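Local structure of glucanase (Clostridium thermocellum, 5GXX) at residues 192-197 with 244-249; 106-111 with 143-148; 238-243 with 273-278. The protein probably hydrolyses internal beta-1,4-glucosidic bonds of cellulose as a family 9 endoglucanase of the cellulosome. The protein carries 1 engineered substitution. All coordinates share one frame; numbering follows the deposited sequence.

In the fold
All three contacts lie in the family 9 catalytic domain. Contact 1 joins two loops at a calcium ion and is partly buried; its work is done by carboxylate, hydroxyl and metal bonds. Contact 2, wholly buried and apolar, sets a strand of the small antiparallel sheet against helix 142-158. Contact 3, also largely buried, sets two tryptophans of helix 263-276 against a loop, one by its face under Gln240, the other by an indole N-H to a carbonyl. Contacts 1 and 3 share one loop, in which 238-243 runs straight into 244-249, and their centres are about 16 Å apart. Contact 2 touches contact 1 through Ala143 and Gln147, but not contact 3.

Contact 1 (192-197 with 244-249); sequences SSHSGF and CWDDCH. With CA (calcium ion), chain C.
The rings of His194 and Trp245 touch at their margins, with their planes at 67° and His194 CD2 3.7 Å from Trp245 CH2. Ser192 O sits over one face of the imidazole, near its border, and the same carbonyl oxygen lies at the edge of the indole, 3.4 Å from Trp245 CH2. A face of the indole is covered near its rim by Asp246 CB, while Tyr191 meets this tryptophan edge-to-face.

The third flat group, the Asp246 carboxylate, is gripped through both oxygens. OD1 takes the backbone N-H of His194 on its syn side in a nearly straight bond (2.9 Å, 168°) and also a hydrogen from a water. Ser195 OG donates to Asp246 OD2 over 2.9 Å, from well above the carboxylate plane, and Ser195 N adds a weak bond. With CG anti to its own backbone N (chi1 -176°), Asp246 turns its carboxylate to the 192-197 loop, while its carbonyl oxygen binds the metal.

Calcium is bound by Ser195 OG at 2.5 Å, by Gly196 O and Asp246 O, and by the water that bridges Asp246 OD1 to Ser193 OG, itself also hydrogen-bonded to Asp181. Asp199 and Glu200 of helix 198-212 complete the site, which ties the loop before that helix to the loop before helix 249-260. Next along the chain, Asp247 OD1 accepts from His249 N, an Asx turn, and from His249 ND1 at 2.6 Å. The Ser195 hydroxyl thus binds calcium through its oxygen and donates a hydrogen bond to Asp246 OD2, so this second-shell carboxylate probably orients the ligand loop and the metal-bound water.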
loop_
_atom_site.group_PDB
_atom_site.type_symbol
_atom_site.label_atom_id
_atom_site.label_comp_id
_atom_site.label_asym_id
_atom_site.label_seq_id
_atom_site.Cartn_x
_atom_site.Cartn_y
_atom_site.Cartn_z
ATOM N N SER A 192 -1.754 12.306 37.352
ATOM C CA SER A 192 -1.714 13.711 37.752
ATOM C C SER A 192 -1.766 13.849 39.274
ATOM O O SER A 192 -2.430 13.035 39.933
ATOM C CB SER A 192 -2.889 14.467 37.114
ATOM O OG SER A 192 -2.652 14.705 35.731
ATOM N N SER A 193 -1.067 14.842 39.826
ATOM C CA SER A 193 -1.174 15.137 41.252
ATOM C C SER A 193 -2.489 15.880 41.481
ATOM O O SER A 193 -2.636 17.044 41.112
ATOM C CB SER A 193 0.036 15.954 41.748
ATOM O OG SER A 193 -0.062 16.241 43.134
ATOM N N HIS A 194 -3.476 15.192 42.044
ATOM C CA HIS A 194 -4.806 15.775 42.242
ATOM C C HIS A 194 -4.931 16.498 43.576
ATOM O O HIS A 194 -5.476 17.596 43.658
ATOM C CB HIS A 194 -5.882 14.685 42.171
ATOM C CG HIS A 194 -5.877 13.938 40.876
ATOM N ND1 HIS A 194 -6.265 14.514 39.685
ATOM C CD2 HIS A 194 -5.473 12.681 40.571
ATOM C CE1 HIS A 194 -6.126 13.634 38.709
ATOM N NE2 HIS A 194 -5.633 12.520 39.217
ATOM N N SER A 195 -4.447 15.854 44.627
ATOM C CA SER A 195 -4.635 16.337 45.986
ATOM C C SER A 195 -3.570 17.367 46.364
ATOM O O SER A 195 -3.660 17.985 47.412
ATOM C CB SER A 195 -4.591 15.173 46.980
ATOM O OG SER A 195 -3.412 14.408 46.791
ATOM N N GLY A 196 -2.545 17.533 45.534
ATOM C CA GLY A 196 -1.395 18.335 45.919
ATOM C C GLY A 196 -0.346 17.483 46.608
ATOM O O GLY A 196 -0.411 16.245 46.597
ATOM N N PHE A 197 0.609 18.161 47.234
ATOM C CA PHE A 197 1.798 17.495 47.753
ATOM C C PHE A 197 1.906 17.491 49.285
ATOM O O PHE A 197 2.797 16.841 49.831
ATOM C CB PHE A 197 3.054 18.103 47.106
ATOM C CG PHE A 197 3.271 19.546 47.487
ATOM C CD1 PHE A 197 3.651 19.859 48.784
ATOM C CD2 PHE A 197 3.016 20.581 46.593
ATOM C CE1 PHE A 197 3.831 21.170 49.189
ATOM C CE2 PHE A 197 3.176 21.916 46.996
ATOM C CZ PHE A 197 3.571 22.205 48.298
ATOM N N CYS A 244 -4.646 6.080 48.608
ATOM C CA CYS A 244 -4.251 5.620 47.283
ATOM C C CYS A 244 -2.974 6.307 46.813
ATOM O O CYS A 244 -2.420 7.166 47.513
ATOM C CB CYS A 244 -5.380 5.919 46.290
ATOM S SG CYS A 244 -5.706 7.702 46.035
ATOM N N TRP A 245 -2.539 5.947 45.611
ATOM C CA TRP A 245 -1.304 6.495 45.029
ATOM C C TRP A 245 -1.214 8.019 45.059
ATOM O O TRP A 245 -0.107 8.547 45.104
ATOM C CB TRP A 245 -1.077 5.998 43.595
ATOM C CG TRP A 245 -2.197 6.413 42.673
ATOM C CD1 TRP A 245 -3.350 5.720 42.400
ATOM C CD2 TRP A 245 -2.305 7.651 41.959
ATOM N NE1 TRP A 245 -4.164 6.445 41.565
ATOM C CE2 TRP A 245 -3.537 7.629 41.266
ATOM C CE3 TRP A 245 -1.477 8.770 41.825
ATOM C CZ2 TRP A 245 -3.966 8.688 40.457
ATOM C CZ3 TRP A 245 -1.899 9.819 41.016
ATOM C CH2 TRP A 245 -3.133 9.773 40.351
ATOM N N ASP A 246 -2.347 8.706 44.962
ATOM C CA ASP A 246 -2.366 10.166 44.909
ATOM C C ASP A 246 -2.370 10.858 46.277
ATOM O O ASP A 246 -2.005 12.033 46.424
ATOM C CB ASP A 246 -3.596 10.627 44.129
ATOM C CG ASP A 246 -3.630 12.126 43.957
ATOM O OD1 ASP A 246 -2.800 12.639 43.190
ATOM O OD2 ASP A 246 -4.458 12.788 44.616
ATOM N N ASP A 247 -2.829 10.108 47.277
ATOM C CA ASP A 247 -3.164 10.671 48.571
ATOM C C ASP A 247 -3.146 9.643 49.701
ATOM O O ASP A 247 -4.072 8.843 49.876
ATOM C CB ASP A 247 -4.520 11.372 48.487
ATOM C CG ASP A 247 -4.827 12.218 49.705
ATOM O OD1 ASP A 247 -4.048 12.190 50.691
ATOM O OD2 ASP A 247 -5.886 12.882 49.670
ATOM N N CYS A 248 -2.073 9.703 50.477
ATOM C CA CYS A 248 -1.821 8.818 51.602
ATOM C C CYS A 248 -2.095 9.467 52.954
ATOM O O CYS A 248 -1.704 8.919 53.985
ATOM C CB CYS A 248 -0.376 8.304 51.539
ATOM S SG CYS A 248 -0.059 7.082 50.257
ATOM N N HIS A 249 -2.767 10.619 53.004
ATOM C CA HIS A 249 -3.015 11.244 54.308
ATOM C C HIS A 249 -3.877 10.393 55.221
ATOM O O HIS A 249 -3.705 10.432 56.434
ATOM C CB HIS A 249 -3.506 12.707 54.293
ATOM C CG HIS A 249 -4.971 12.886 54.029
ATOM N ND1 HIS A 249 -5.473 13.001 52.753
ATOM C CD2 HIS A 249 -6.024 13.066 54.866
ATOM C CE1 HIS A 249 -6.779 13.212 52.813
ATOM N NE2 HIS A 249 -7.143 13.231 54.085
HETATM CA CA CA C . -0.933 14.028 47.026
HETATM O O HOH W 1 -0.913 14.181 44.765
#

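Contact 2 (106-111 with 143-148); sequences DSVVYQ and AVVGQM
Val108 lays its CG2 methyl against two residues three apart on the helix, and so on neighbouring turns, meeting Val145 CG2 at 3.8 Å and Met148 SD at 3.9 Å. The two valines cross at a slant, whereas Val108 and Met148 reach toward each other tip to tip. A bend at the last torsion of the methionine (chi3 62°) carries its CE methyl back to the valine, 4.1 Å from Val108 CB. Two residues along the strand, Tyr110 offers its CB to the other end of the patch, 4.1 Å from Val144 CG1.

The contact packs the middle strand of a three-stranded antiparallel sheet, 108-112 between 56-57 and 136-139, on helix 142-158. The short segments of strand and helix run at 105° to each other, 9.9 Å apart at their closest. As in any strand, side chains alternate: Val108 and Tyr110 point to the helix, Val109 away. Tyr171 of helix 162-178 packs on all three of Val108, Val145 and Met148. With CG between the backbone N and the carbonyl carbon (chi1 74°), the Tyr110 ring leads away from the helix, and its hydroxyl is hydrogen-bonded to the backbone N atoms of Thr185 and Ala186.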
loop_
_atom_site.group_PDB
_atom_site.type_symbol
_atom_site.label_atom_id
_atom_site.label_comp_id
_atom_site.label_asym_id
_atom_site.label_seq_id
_atom_site.Cartn_x
_atom_site.Cartn_y
_atom_site.Cartn_z
ATOM N N ASP A 106 19.790 17.031 42.980
ATOM C CA ASP A 106 18.853 18.134 43.138
ATOM C C ASP A 106 17.527 17.803 42.443
ATOM O O ASP A 106 16.643 18.654 42.318
ATOM C CB ASP A 106 19.486 19.345 42.459
ATOM C CG ASP A 106 20.132 18.971 41.127
ATOM O OD1 ASP A 106 19.379 18.608 40.189
ATOM O OD2 ASP A 106 21.384 18.991 41.025
ATOM N N SER A 107 17.424 16.569 41.957
ATOM C CA SER A 107 16.292 16.103 41.163
ATOM C C SER A 107 16.337 14.580 41.099
ATOM O O SER A 107 17.292 13.960 41.557
ATOM C CB SER A 107 16.328 16.694 39.750
ATOM O OG SER A 107 17.584 16.461 39.139
ATOM N N VAL A 108 15.287 13.967 40.564
ATOM C CA VAL A 108 15.260 12.516 40.363
ATOM C C VAL A 108 14.724 12.242 38.968
ATOM O O VAL A 108 14.016 13.090 38.414
ATOM C CB VAL A 108 14.370 11.788 41.421
ATOM C CG1 VAL A 108 14.917 12.009 42.837
ATOM C CG2 VAL A 108 12.891 12.202 41.327
ATOM N N VAL A 109 15.071 11.085 38.405
ATOM C CA VAL A 109 14.339 10.524 37.273
ATOM C C VAL A 109 13.006 10.076 37.866
ATOM O O VAL A 109 13.002 9.270 38.801
ATOM C CB VAL A 109 15.044 9.292 36.666
ATOM C CG1 VAL A 109 14.150 8.622 35.631
ATOM C CG2 VAL A 109 16.373 9.692 36.027
ATOM N N TYR A 110 11.900 10.594 37.336
ATOM C CA TYR A 110 10.574 10.269 37.882
ATOM C C TYR A 110 9.650 9.515 36.936
ATOM O O TYR A 110 8.528 9.173 37.313
ATOM C CB TYR A 110 9.884 11.530 38.426
ATOM C CG TYR A 110 9.330 12.504 37.401
ATOM C CD1 TYR A 110 10.124 13.527 36.870
ATOM C CD2 TYR A 110 7.992 12.438 36.995
ATOM C CE1 TYR A 110 9.596 14.434 35.948
ATOM C CE2 TYR A 110 7.461 13.329 36.067
ATOM C CZ TYR A 110 8.269 14.338 35.556
ATOM O OH TYR A 110 7.745 15.223 34.636
ATOM N N GLN A 111 10.105 9.268 35.712
ATOM C CA GLN A 111 9.332 8.495 34.760
ATOM C C GLN A 111 10.231 7.899 33.689
ATOM O O GLN A 111 11.185 8.537 33.244
ATOM C CB GLN A 111 8.251 9.375 34.127
ATOM C CG GLN A 111 7.276 8.633 33.233
ATOM C CD GLN A 111 6.049 9.443 32.903
ATOM O OE1 GLN A 111 5.447 10.078 33.767
ATOM N NE2 GLN A 111 5.646 9.390 31.642
ATOM N N ALA A 143 5.204 15.744 45.346
ATOM C CA ALA A 143 4.397 14.525 45.497
ATOM C C ALA A 143 5.200 13.282 45.128
ATOM O O ALA A 143 5.364 12.370 45.941
ATOM C CB ALA A 143 3.126 14.610 44.662
ATOM N N VAL A 144 5.760 13.262 43.924
ATOM C CA VAL A 144 6.496 12.073 43.502
ATOM C C VAL A 144 7.744 11.857 44.361
ATOM O O VAL A 144 8.003 10.729 44.793
ATOM C CB VAL A 144 6.777 12.031 41.983
ATOM C CG1 VAL A 144 7.775 13.112 41.562
ATOM C CG2 VAL A 144 7.239 10.640 41.546
ATOM N N VAL A 145 8.513 12.915 44.625
ATOM C CA VAL A 145 9.696 12.746 45.461
ATOM C C VAL A 145 9.368 12.397 46.914
ATOM O O VAL A 145 10.090 11.625 47.546
ATOM C CB VAL A 145 10.619 14.000 45.399
ATOM C CG1 VAL A 145 11.853 13.852 46.299
ATOM C CG2 VAL A 145 11.085 14.267 43.963
ATOM N N GLY A 146 8.279 12.948 47.439
ATOM C CA GLY A 146 7.864 12.665 48.808
ATOM C C GLY A 146 7.430 11.214 48.949
ATOM O O GLY A 146 7.713 10.555 49.953
ATOM N N GLN A 147 6.732 10.718 47.933
ATOM C CA GLN A 147 6.324 9.307 47.929
ATOM C C GLN A 147 7.520 8.369 47.822
ATOM O O GLN A 147 7.583 7.348 48.512
ATOM C CB GLN A 147 5.272 9.018 46.839
ATOM C CG GLN A 147 4.604 7.634 46.914
ATOM C CD GLN A 147 3.856 7.385 48.212
ATOM O OE1 GLN A 147 4.189 6.457 48.946
ATOM N NE2 GLN A 147 2.855 8.211 48.508
ATOM N N MET A 148 8.501 8.739 47.000
ATOM C CA MET A 148 9.719 7.937 46.896
ATOM C C MET A 148 10.425 7.917 48.254
ATOM O O MET A 148 10.921 6.876 48.687
ATOM C CB MET A 148 10.646 8.464 45.792
ATOM C CG MET A 148 10.056 8.368 44.385
ATOM S SD MET A 148 10.955 9.344 43.142
ATOM C CE MET A 148 12.577 8.563 43.163
#

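Contact 3 (238-243 with 273-278); sequences EYQWAH and LDWWTP
Gln240 lies over one face of the Trp275 indole, backbone and side chain together. Its CA stands almost exactly above the six-membered ring, 3.5 Å from the centroid, a CH-pi contact. From there the side chain runs on across the ring system, with Gln240 CB 3.5 Å from Trp275 CZ2 and CG 3.5 Å from Trp275 NE1, and its amide comes to lie nearly parallel to the indole, the planes 9° apart. CG of Trp275 is anti to its backbone N (chi1 -177°), which swings the indole out under Gln240. Tyr239 adds an offset edge-to-face contact, its ring at 88° to the indole; at its edge Tyr239 CE2 is 3.9 Å from Trp275 CB.

Trp276, the next residue of the helix, supplies the polar link. Its NE1 donates to Trp241 O over 2.9 Å; the oxygen lies in the indole plane, but the donor sits above the carbonyl plane. Farther round the same ring, Trp276 CZ2 touches Ala242 CB at 3.7 Å.

Several groups position this first shell. An inverse gamma turn centred on Gln240, in the loop between helices 215-224 and 249-260, presents its CA to the indole, and a bond from NE2 to Tyr239 OH steadies the Gln240 amide. Trp275 CZ3 rests over a face of Trp276, toward the rim. One residue back in the helix, His272 ND1 is hydrogen-bonded to Tyr239 O. Farther out, Gln231 OE1 accepts from the backbone N atoms of Tyr239 and Gln240, and Phe331 of helix 322-340 packs on Trp276.

The last turn of helix 263-276 is therefore held to the loop chiefly by dispersion and CH-pi contact, joined by the indole N-H bond to a main-chain carbonyl and the one from His272.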
loop_
_atom_site.group_PDB
_atom_site.type_symbol
_atom_site.label_atom_id
_atom_site.label_comp_id
_atom_site.label_asym_id
_atom_site.label_seq_id
_atom_site.Cartn_x
_atom_site.Cartn_y
_atom_site.Cartn_z
ATOM N N GLU A 238 -10.213 16.333 54.659
ATOM C CA GLU A 238 -10.920 15.482 53.705
ATOM C C GLU A 238 -10.913 14.015 54.150
ATOM O O GLU A 238 -9.864 13.473 54.503
ATOM C CB GLU A 238 -10.341 15.647 52.295
ATOM C CG GLU A 238 -10.977 14.684 51.280
ATOM C CD GLU A 238 -10.525 14.924 49.851
ATOM O OE1 GLU A 238 -9.463 15.565 49.655
ATOM O OE2 GLU A 238 -11.224 14.440 48.925
ATOM N N TYR A 239 -12.090 13.383 54.155
ATOM C CA TYR A 239 -12.179 11.973 54.542
ATOM C C TYR A 239 -12.954 11.058 53.592
ATOM O O TYR A 239 -12.866 9.838 53.739
ATOM C CB TYR A 239 -12.762 11.827 55.951
ATOM C CG TYR A 239 -14.191 12.284 56.100
ATOM C CD1 TYR A 239 -14.492 13.641 56.254
ATOM C CD2 TYR A 239 -15.244 11.375 56.081
ATOM C CE1 TYR A 239 -15.810 14.064 56.363
ATOM C CE2 TYR A 239 -16.561 11.783 56.195
ATOM C CZ TYR A 239 -16.832 13.137 56.356
ATOM O OH TYR A 239 -18.136 13.557 56.472
ATOM N N GLN A 240 -13.683 11.643 52.640
ATOM C CA GLN A 240 -14.589 10.911 51.746
ATOM C C GLN A 240 -13.872 10.475 50.460
ATOM O O GLN A 240 -14.247 10.855 49.343
ATOM C CB GLN A 240 -15.828 11.755 51.442
ATOM C CG GLN A 240 -16.640 12.132 52.666
ATOM C CD GLN A 240 -17.911 12.873 52.320
ATOM O OE1 GLN A 240 -18.281 13.017 51.150
ATOM N NE2 GLN A 240 -18.593 13.355 53.352
ATOM N N TRP A 241 -12.801 9.712 50.646
ATOM C CA TRP A 241 -12.073 9.116 49.542
ATOM C C TRP A 241 -11.267 7.956 50.136
ATOM O O TRP A 241 -11.449 7.630 51.311
ATOM C CB TRP A 241 -11.220 10.173 48.808
ATOM C CG TRP A 241 -10.853 9.763 47.402
ATOM C CD1 TRP A 241 -9.613 9.420 46.947
ATOM C CD2 TRP A 241 -11.732 9.675 46.269
ATOM N NE1 TRP A 241 -9.658 9.117 45.608
ATOM C CE2 TRP A 241 -10.953 9.235 45.173
ATOM C CE3 TRP A 241 -13.099 9.917 46.072
ATOM C CZ2 TRP A 241 -11.490 9.060 43.892
ATOM C CZ3 TRP A 241 -13.641 9.703 44.796
ATOM C CH2 TRP A 241 -12.833 9.274 43.727
ATOM N N ALA A 242 -10.410 7.336 49.331
ATOM C CA ALA A 242 -9.529 6.254 49.753
ATOM C C ALA A 242 -8.072 6.690 49.810
ATOM O O ALA A 242 -7.607 7.463 48.974
ATOM C CB ALA A 242 -9.619 5.066 48.800
ATOM N N HIS A 243 -7.354 6.114 50.769
ATOM C CA HIS A 243 -5.906 5.996 50.691
ATOM C C HIS A 243 -5.550 5.415 49.326
ATOM O O HIS A 243 -6.081 4.380 48.942
ATOM C CB HIS A 243 -5.475 5.025 51.780
ATOM C CG HIS A 243 -4.000 4.983 52.016
ATOM N ND1 HIS A 243 -3.368 5.872 52.860
ATOM C CD2 HIS A 243 -3.035 4.170 51.524
ATOM C CE1 HIS A 243 -2.073 5.602 52.873
ATOM N NE2 HIS A 243 -1.843 4.569 52.080
ATOM N N LEU A 273 -13.164 6.011 58.452
ATOM C CA LEU A 273 -13.554 4.606 58.351
ATOM C C LEU A 273 -15.066 4.422 58.454
ATOM O O LEU A 273 -15.643 3.596 57.737
ATOM C CB LEU A 273 -12.805 3.706 59.340
ATOM C CG LEU A 273 -11.314 3.554 59.049
ATOM C CD1 LEU A 273 -10.593 2.909 60.230
ATOM C CD2 LEU A 273 -11.011 2.848 57.730
ATOM N N ASP A 274 -15.718 5.210 59.312
ATOM C CA ASP A 274 -17.174 5.099 59.421
ATOM C C ASP A 274 -17.818 5.379 58.062
ATOM O O ASP A 274 -18.775 4.716 57.682
ATOM C CB ASP A 274 -17.723 6.071 60.468
ATOM C CG ASP A 274 -17.531 5.575 61.899
ATOM O OD1 ASP A 274 -16.954 4.483 62.115
ATOM O OD2 ASP A 274 -18.021 6.288 62.794
ATOM N N TRP A 275 -17.297 6.366 57.339
ATOM C CA TRP A 275 -17.829 6.713 56.027
ATOM C C TRP A 275 -17.758 5.558 55.040
ATOM O O TRP A 275 -18.603 5.469 54.161
ATOM C CB TRP A 275 -17.139 7.969 55.482
ATOM C CG TRP A 275 -17.653 8.479 54.163
ATOM C CD1 TRP A 275 -18.752 9.259 53.942
ATOM C CD2 TRP A 275 -17.085 8.214 52.876
ATOM N NE1 TRP A 275 -18.918 9.479 52.584
ATOM C CE2 TRP A 275 -17.892 8.863 51.915
ATOM C CE3 TRP A 275 -15.961 7.500 52.445
ATOM C CZ2 TRP A 275 -17.598 8.830 50.554
ATOM C CZ3 TRP A 275 -15.665 7.470 51.094
ATOM C CH2 TRP A 275 -16.484 8.134 50.166
ATOM N N TRP A 276 -16.749 4.712 55.200
ATOM C CA TRP A 276 -16.566 3.524 54.382
ATOM C C TRP A 276 -17.428 2.325 54.806
ATOM O O TRP A 276 -17.622 1.415 54.002
ATOM C CB TRP A 276 -15.086 3.140 54.410
ATOM C CG TRP A 276 -14.313 3.902 53.391
ATOM C CD1 TRP A 276 -13.681 5.116 53.548
ATOM C CD2 TRP A 276 -14.125 3.524 52.027
ATOM N NE1 TRP A 276 -13.105 5.501 52.354
ATOM C CE2 TRP A 276 -13.367 4.538 51.405
ATOM C CE3 TRP A 276 -14.496 2.395 51.278
ATOM C CZ2 TRP A 276 -13.004 4.468 50.052
ATOM C CZ3 TRP A 276 -14.119 2.318 49.947
ATOM C CH2 TRP A 276 -13.380 3.355 49.343
ATOM N N THR A 277 -17.911 2.307 56.046
ATOM C CA THR A 277 -18.655 1.163 56.573
ATOM C C THR A 277 -20.132 1.218 56.168
ATOM O O THR A 277 -20.650 2.287 55.855
ATOM C CB THR A 277 -18.595 1.095 58.113
ATOM O OG1 THR A 277 -19.286 2.220 58.682
ATOM C CG2 THR A 277 -17.152 0.993 58.617
ATOM N N PRO A 278 -20.835 0.079 56.201
ATOM C CA PRO A 278 -22.273 0.083 55.914
ATOM C C PRO A 278 -23.109 1.065 56.741
ATOM O O PRO A 278 -24.098 1.603 56.242
ATOM C CB PRO A 278 -22.688 -1.371 56.172
ATOM C CG PRO A 278 -21.458 -2.135 55.755
ATOM C CD PRO A 278 -20.339 -1.300 56.353
#